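Local atomic coordinates of glucuronoarabinoxylan endo-1,4-beta-xylanase (Clostridium papyrosolvens, PDB entry 4FMV), a protein that probably hydrolyses internal beta-1,4 linkages in plant cell-wall polysaccharides, acting as a family 30 glycoside hydrolase endoxylanase. Residues M246-H251 with N310-A315; I324-T329 with A374-Q379. One frame throughout, in Å; residues are numbered along the deposited sequence.

Contact 1 (M246-H251 with N310-A315); sequences MSKEIH and NVYVSA
K248 and H251, one helical turn apart, take hold of Y312 from two directions. The aliphatic part of K248 lies over a face of the phenol ring: CD sits above its centre, 3.6 Å from the centroid, as a CH-pi contact. CE then runs on toward the hydroxyl end, with K248 CE 3.5 Å from Y312 CZ. Bends at chi2 and chi4 lay CD and CE over the ring and lift NZ off the face, where it makes a salt bridge to D252. That ammonium group is at most weakly attracted to the phenol, so the contact is chiefly one of methylenes on an aromatic face. H251 meets the root of the same tyrosine. With CG anti to the backbone N (chi1 164°), the imidazole reaches out from helix 240-255 until Y312 CB stands over the middle of one face, 3.7 Å from the ring centroid. The helix belongs to the (beta/alpha)8 barrel, and strand 311-318 to the beta-structure beside it that accompanies the barrel in family 30 enzymes; the contact joins these two parts. Y312 CG is anti to its carbonyl carbon (chi1 -58°), which sets the phenol with a face to K248 and an edge toward the imidazole face. The two rings form an edge-to-face pair with centroids 5.6 Å apart and planes at 62°. H251 CE1 reaches the strand backbone at V313, 3.4 Å from both V313 N and V313 O. Farther along, a water at the imidazole edge bridges to the serine: it lies 2.9 Å from H251 ND1. The same water is 2.6 Å from S314 OG, which also hydrogen-bonds to the hydroxyl of Y316.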
loop_
_atom_site.group_PDB
_atom_site.type_symbol
_atom_site.label_atom_id
_atom_site.label_comp_id
_atom_site.label_asym_id
_atom_site.label_seq_id
_atom_site.Cartn_x
_atom_site.Cartn_y
_atom_site.Cartn_z
ATOM N N MET A 246 -5.608 10.628 -7.589
ATOM C CA MET A 246 -4.656 9.778 -6.864
ATOM C C MET A 246 -4.200 10.441 -5.567
ATOM O O MET A 246 -4.162 9.788 -4.536
ATOM C CB MET A 246 -3.451 9.398 -7.735
ATOM C CG MET A 246 -2.360 8.620 -7.009
ATOM S SD MET A 246 -0.952 8.219 -8.083
ATOM C CE MET A 246 0.163 7.482 -6.882
ATOM N N SER A 247 -3.882 11.735 -5.627
ATOM C CA SER A 247 -3.524 12.508 -4.423
ATOM C C SER A 247 -4.624 12.348 -3.390
ATOM O O SER A 247 -4.369 11.977 -2.247
ATOM C CB SER A 247 -3.368 14.000 -4.754
ATOM O OG SER A 247 -2.215 14.256 -5.565
ATOM N N LYS A 248 -5.859 12.639 -3.804
ATOM C CA LYS A 248 -6.997 12.617 -2.893
ATOM C C LYS A 248 -7.270 11.227 -2.297
ATOM O O LYS A 248 -7.562 11.107 -1.121
ATOM C CB LYS A 248 -8.240 13.170 -3.577
ATOM C CG LYS A 248 -9.552 12.846 -2.825
ATOM C CD LYS A 248 -10.078 13.990 -2.005
ATOM C CE LYS A 248 -11.619 13.931 -1.917
ATOM N NZ LYS A 248 -12.186 12.618 -1.447
ATOM N N GLU A 249 -7.194 10.176 -3.103
ATOM C CA GLU A 249 -7.418 8.829 -2.575
ATOM C C GLU A 249 -6.394 8.398 -1.515
ATOM O O GLU A 249 -6.741 7.747 -0.515
ATOM C CB GLU A 249 -7.439 7.803 -3.702
ATOM C CG GLU A 249 -7.762 6.405 -3.202
ATOM C CD GLU A 249 -7.987 5.462 -4.352
ATOM O OE1 GLU A 249 -9.032 5.566 -5.023
ATOM O OE2 GLU A 249 -7.112 4.635 -4.597
ATOM N N ILE A 250 -5.130 8.753 -1.702
ATOM C CA ILE A 250 -4.161 8.406 -0.668
ATOM C C ILE A 250 -4.498 9.142 0.628
ATOM O O ILE A 250 -4.462 8.560 1.710
ATOM C CB ILE A 250 -2.700 8.681 -1.096
ATOM C CG1 ILE A 250 -2.374 7.916 -2.384
ATOM C CG2 ILE A 250 -1.746 8.265 0.014
ATOM C CD1 ILE A 250 -1.020 8.327 -3.043
ATOM N N HIS A 251 -4.850 10.415 0.507
ATOM C CA HIS A 251 -5.347 11.182 1.650
ATOM C C HIS A 251 -6.508 10.456 2.321
ATOM O O HIS A 251 -6.519 10.289 3.545
ATOM C CB HIS A 251 -5.775 12.585 1.192
ATOM C CG HIS A 251 -6.635 13.312 2.179
ATOM N ND1 HIS A 251 -6.136 14.269 3.037
ATOM C CD2 HIS A 251 -7.962 13.227 2.436
ATOM C CE1 HIS A 251 -7.122 14.742 3.782
ATOM N NE2 HIS A 251 -8.239 14.128 3.440
ATOM N N ASN A 310 -12.208 21.990 -1.601
ATOM C CA ASN A 310 -11.205 21.353 -2.447
ATOM C C ASN A 310 -9.798 21.389 -1.850
ATOM O O ASN A 310 -8.819 21.192 -2.552
ATOM C CB ASN A 310 -11.199 21.988 -3.841
ATOM C CG ASN A 310 -12.467 21.693 -4.633
ATOM O OD1 ASN A 310 -13.000 20.579 -4.597
ATOM N ND2 ASN A 310 -12.943 22.692 -5.370
ATOM N N VAL A 311 -9.707 21.556 -0.534
ATOM C CA VAL A 311 -8.424 21.458 0.152
ATOM C C VAL A 311 -8.489 20.300 1.132
ATOM O O VAL A 311 -9.404 20.210 1.944
ATOM C CB VAL A 311 -8.073 22.748 0.881
ATOM C CG1 VAL A 311 -6.756 22.588 1.683
ATOM C CG2 VAL A 311 -8.008 23.923 -0.131
ATOM N N TYR A 312 -7.516 19.411 1.044
ATOM C CA TYR A 312 -7.486 18.209 1.873
ATOM C C TYR A 312 -6.139 18.131 2.569
ATOM O O TYR A 312 -5.100 18.254 1.923
ATOM C CB TYR A 312 -7.727 16.986 0.988
ATOM C CG TYR A 312 -9.047 17.095 0.264
ATOM C CD1 TYR A 312 -10.240 16.786 0.920
ATOM C CD2 TYR A 312 -9.111 17.544 -1.054
ATOM C CE1 TYR A 312 -11.456 16.911 0.284
ATOM C CE2 TYR A 312 -10.319 17.656 -1.707
ATOM C CZ TYR A 312 -11.489 17.341 -1.029
ATOM O OH TYR A 312 -12.707 17.470 -1.653
ATOM N N VAL A 313 -6.144 17.952 3.882
ATOM C CA VAL A 313 -4.896 18.013 4.631
ATOM C C VAL A 313 -4.758 16.859 5.609
ATOM O O VAL A 313 -5.715 16.507 6.294
ATOM C CB VAL A 313 -4.762 19.370 5.402
ATOM C CG1 VAL A 313 -3.514 19.377 6.290
ATOM C CG2 VAL A 313 -4.731 20.539 4.423
ATOM N N SER A 314 -3.572 16.261 5.668
ATOM C CA SER A 314 -3.265 15.290 6.721
ATOM C C SER A 314 -1.912 15.638 7.296
ATOM O O SER A 314 -1.202 16.440 6.715
ATOM C CB SER A 314 -3.290 13.849 6.194
ATOM O OG SER A 314 -2.484 13.668 5.037
ATOM N N ALA A 315 -1.564 15.059 8.441
ATOM C CA ALA A 315 -0.308 15.391 9.114
ATOM C C ALA A 315 0.266 14.179 9.853
ATOM O O ALA A 315 -0.470 13.279 10.231
ATOM C CB ALA A 315 -0.517 16.576 10.073
HETATM O O HOH W 1 -3.250 14.628 2.764
#

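Contact 2 (I324-T329 with A374-Q379); sequences IVAINT and AQLPAQ
N328 reaches from the end of strand 321-328 to the chain leaving strand 371-376, across the space between two layers of the beta-sandwich-like side domain of family 30 glycoside hydrolases. Its CB already touches residues 374-379: N328 CB lies 3.9 Å from L376 CB. The carbonyl oxygen of P377 is close as well, 3.5 Å from N328 CB. CG, anti to the backbone N (chi1 172°), directs the amide onward alongside this backbone, and N328 CG too faces P377 O, 3.6 Å away. At the tip, N328 ND2 donates to L376 O over 3.1 Å, coming from above the carbonyl plane, 52° out of it, and away from a lone pair. A second, weak bond runs from N328 ND2 to P377 O at 3.0 Å, its N-H turned well off line (126°). The nitrogen also bonds to A332 O, while OD1 accepts from the backbone N of G330. Both ends of the amide are therefore engaged, which should fix its rotation and tie it both to residues 376-377 and to the chain just after its own strand.

Deeper in the sandwich the contact is apolar. L376 sets its two methyls against A326, with L376 CD2 4.0 Å from A326 CB and CD1 almost as near; F384 adds to the packing around the leucine. Beyond N328 the two segments stay close at Q379, whose extended side chain passes the carbonyl of T329. There a water donates to T329 O over 2.8 Å and accepts from Q379 NE2 over 3.2 Å.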
loop_
_atom_site.group_PDB
_atom_site.type_symbol
_atom_site.label_atom_id
_atom_site.label_comp_id
_atom_site.label_asym_id
_atom_site.label_seq_id
_atom_site.Cartn_x
_atom_site.Cartn_y
_atom_site.Cartn_z
ATOM N N ILE A 324 3.268 17.642 6.911
ATOM C CA ILE A 324 1.912 18.052 6.515
ATOM C C ILE A 324 1.794 17.894 5.006
ATOM O O ILE A 324 2.616 18.422 4.246
ATOM C CB ILE A 324 1.618 19.525 6.863
ATOM C CG1 ILE A 324 1.720 19.750 8.371
ATOM C CG2 ILE A 324 0.236 19.952 6.342
ATOM C CD1 ILE A 324 1.918 21.213 8.759
ATOM N N VAL A 325 0.785 17.143 4.579
ATOM C CA VAL A 325 0.494 16.951 3.169
ATOM C C VAL A 325 -0.813 17.663 2.877
ATOM O O VAL A 325 -1.875 17.328 3.447
ATOM C CB VAL A 325 0.383 15.450 2.811
ATOM C CG1 VAL A 325 -0.024 15.253 1.337
ATOM C CG2 VAL A 325 1.700 14.732 3.125
ATOM N N ALA A 326 -0.733 18.658 2.002
ATOM C CA ALA A 326 -1.891 19.494 1.677
ATOM C C ALA A 326 -2.167 19.464 0.184
ATOM O O ALA A 326 -1.307 19.816 -0.628
ATOM C CB ALA A 326 -1.670 20.918 2.162
ATOM N N ILE A 327 -3.372 19.028 -0.170
ATOM C CA ILE A 327 -3.780 18.866 -1.556
ATOM C C ILE A 327 -4.788 19.950 -1.909
ATOM O O ILE A 327 -5.738 20.151 -1.172
ATOM C CB ILE A 327 -4.453 17.494 -1.772
ATOM C CG1 ILE A 327 -3.494 16.356 -1.398
ATOM C CG2 ILE A 327 -4.939 17.355 -3.230
ATOM C CD1 ILE A 327 -4.169 15.044 -1.042
ATOM N N ASN A 328 -4.562 20.681 -3.002
ATOM C CA ASN A 328 -5.566 21.634 -3.488
ATOM C C ASN A 328 -6.084 21.185 -4.854
ATOM O O ASN A 328 -5.384 21.339 -5.855
ATOM C CB ASN A 328 -4.953 23.039 -3.583
ATOM C CG ASN A 328 -5.870 24.042 -4.264
ATOM O OD1 ASN A 328 -7.088 23.844 -4.338
ATOM N ND2 ASN A 328 -5.288 25.143 -4.755
ATOM N N THR A 329 -7.319 20.679 -4.903
ATOM C CA THR A 329 -7.884 20.151 -6.154
ATOM C C THR A 329 -8.598 21.254 -6.924
ATOM O O THR A 329 -9.126 21.020 -8.020
ATOM C CB THR A 329 -8.891 18.989 -5.919
ATOM O OG1 THR A 329 -10.053 19.484 -5.234
ATOM C CG2 THR A 329 -8.274 17.879 -5.085
ATOM N N ALA A 374 0.949 29.260 3.774
ATOM C CA ALA A 374 1.526 28.851 2.506
ATOM C C ALA A 374 0.528 29.046 1.375
ATOM O O ALA A 374 -0.678 29.024 1.596
ATOM C CB ALA A 374 1.983 27.384 2.585
ATOM N N GLN A 375 1.044 29.268 0.174
ATOM C CA GLN A 375 0.245 29.206 -1.044
ATOM C C GLN A 375 0.178 27.760 -1.517
ATOM O O GLN A 375 1.203 27.123 -1.683
ATOM C CB GLN A 375 0.904 30.035 -2.145
ATOM C CG GLN A 375 0.890 31.529 -1.873
ATOM C CD GLN A 375 -0.517 32.084 -1.883
ATOM O OE1 GLN A 375 -1.021 32.538 -0.851
ATOM N NE2 GLN A 375 -1.172 32.034 -3.052
ATOM N N LEU A 376 -1.024 27.243 -1.734
ATOM C CA LEU A 376 -1.182 25.927 -2.353
ATOM C C LEU A 376 -1.590 26.128 -3.817
ATOM O O LEU A 376 -2.688 26.626 -4.091
ATOM C CB LEU A 376 -2.254 25.113 -1.628
ATOM C CG LEU A 376 -2.142 24.987 -0.110
ATOM C CD1 LEU A 376 -3.337 24.200 0.439
ATOM C CD2 LEU A 376 -0.800 24.339 0.279
ATOM N N PRO A 377 -0.704 25.766 -4.762
ATOM C CA PRO A 377 -1.029 25.971 -6.176
ATOM C C PRO A 377 -2.301 25.223 -6.602
ATOM O O PRO A 377 -2.689 24.234 -5.959
ATOM C CB PRO A 377 0.197 25.406 -6.897
ATOM C CG PRO A 377 1.331 25.579 -5.894
ATOM C CD PRO A 377 0.674 25.263 -4.573
ATOM N N ALA A 378 -2.945 25.704 -7.664
ATOM C CA ALA A 378 -4.095 25.018 -8.247
ATOM C C ALA A 378 -3.733 23.578 -8.544
ATOM O O ALA A 378 -2.635 23.307 -9.001
ATOM C CB ALA A 378 -4.548 25.719 -9.543
ATOM N N GLN A 379 -4.653 22.659 -8.269
ATOM C CA GLN A 379 -4.489 21.256 -8.628
ATOM C C GLN A 379 -3.072 20.719 -8.318
ATOM O O GLN A 379 -2.340 20.280 -9.202
ATOM C CB GLN A 379 -4.874 21.061 -10.104
ATOM C CG GLN A 379 -6.349 21.370 -10.377
ATOM C CD GLN A 379 -6.700 21.338 -11.862
ATOM O OE1 GLN A 379 -6.142 22.088 -12.664
ATOM N NE2 GLN A 379 -7.611 20.445 -12.233
HETATM O O HOH W 2 -8.998 18.900 -9.803
#

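Contact 1 and contact 2 have centres about 9 Å apart and lie on neighbouring antiparallel strands: 311-318 in contact 1, 321-328 in contact 2. Their backbones are probably hydrogen-bonded from Y312 O to I327 N and from N310 O to T329 N, each 2.8 Å. Strand 321-328 links the contacts through its two faces: A326 and N328 point toward residues 374-379, whereas I327 packs on the barrel helix, its CD1 3.3 Å from S247 O. The layers thus follow one another from helix 240-255, through these strands, to residues 374-379. Contact 2 lies farther out, about 23 Å from the chain centre to its own centre, against about 15 Å for contact 1.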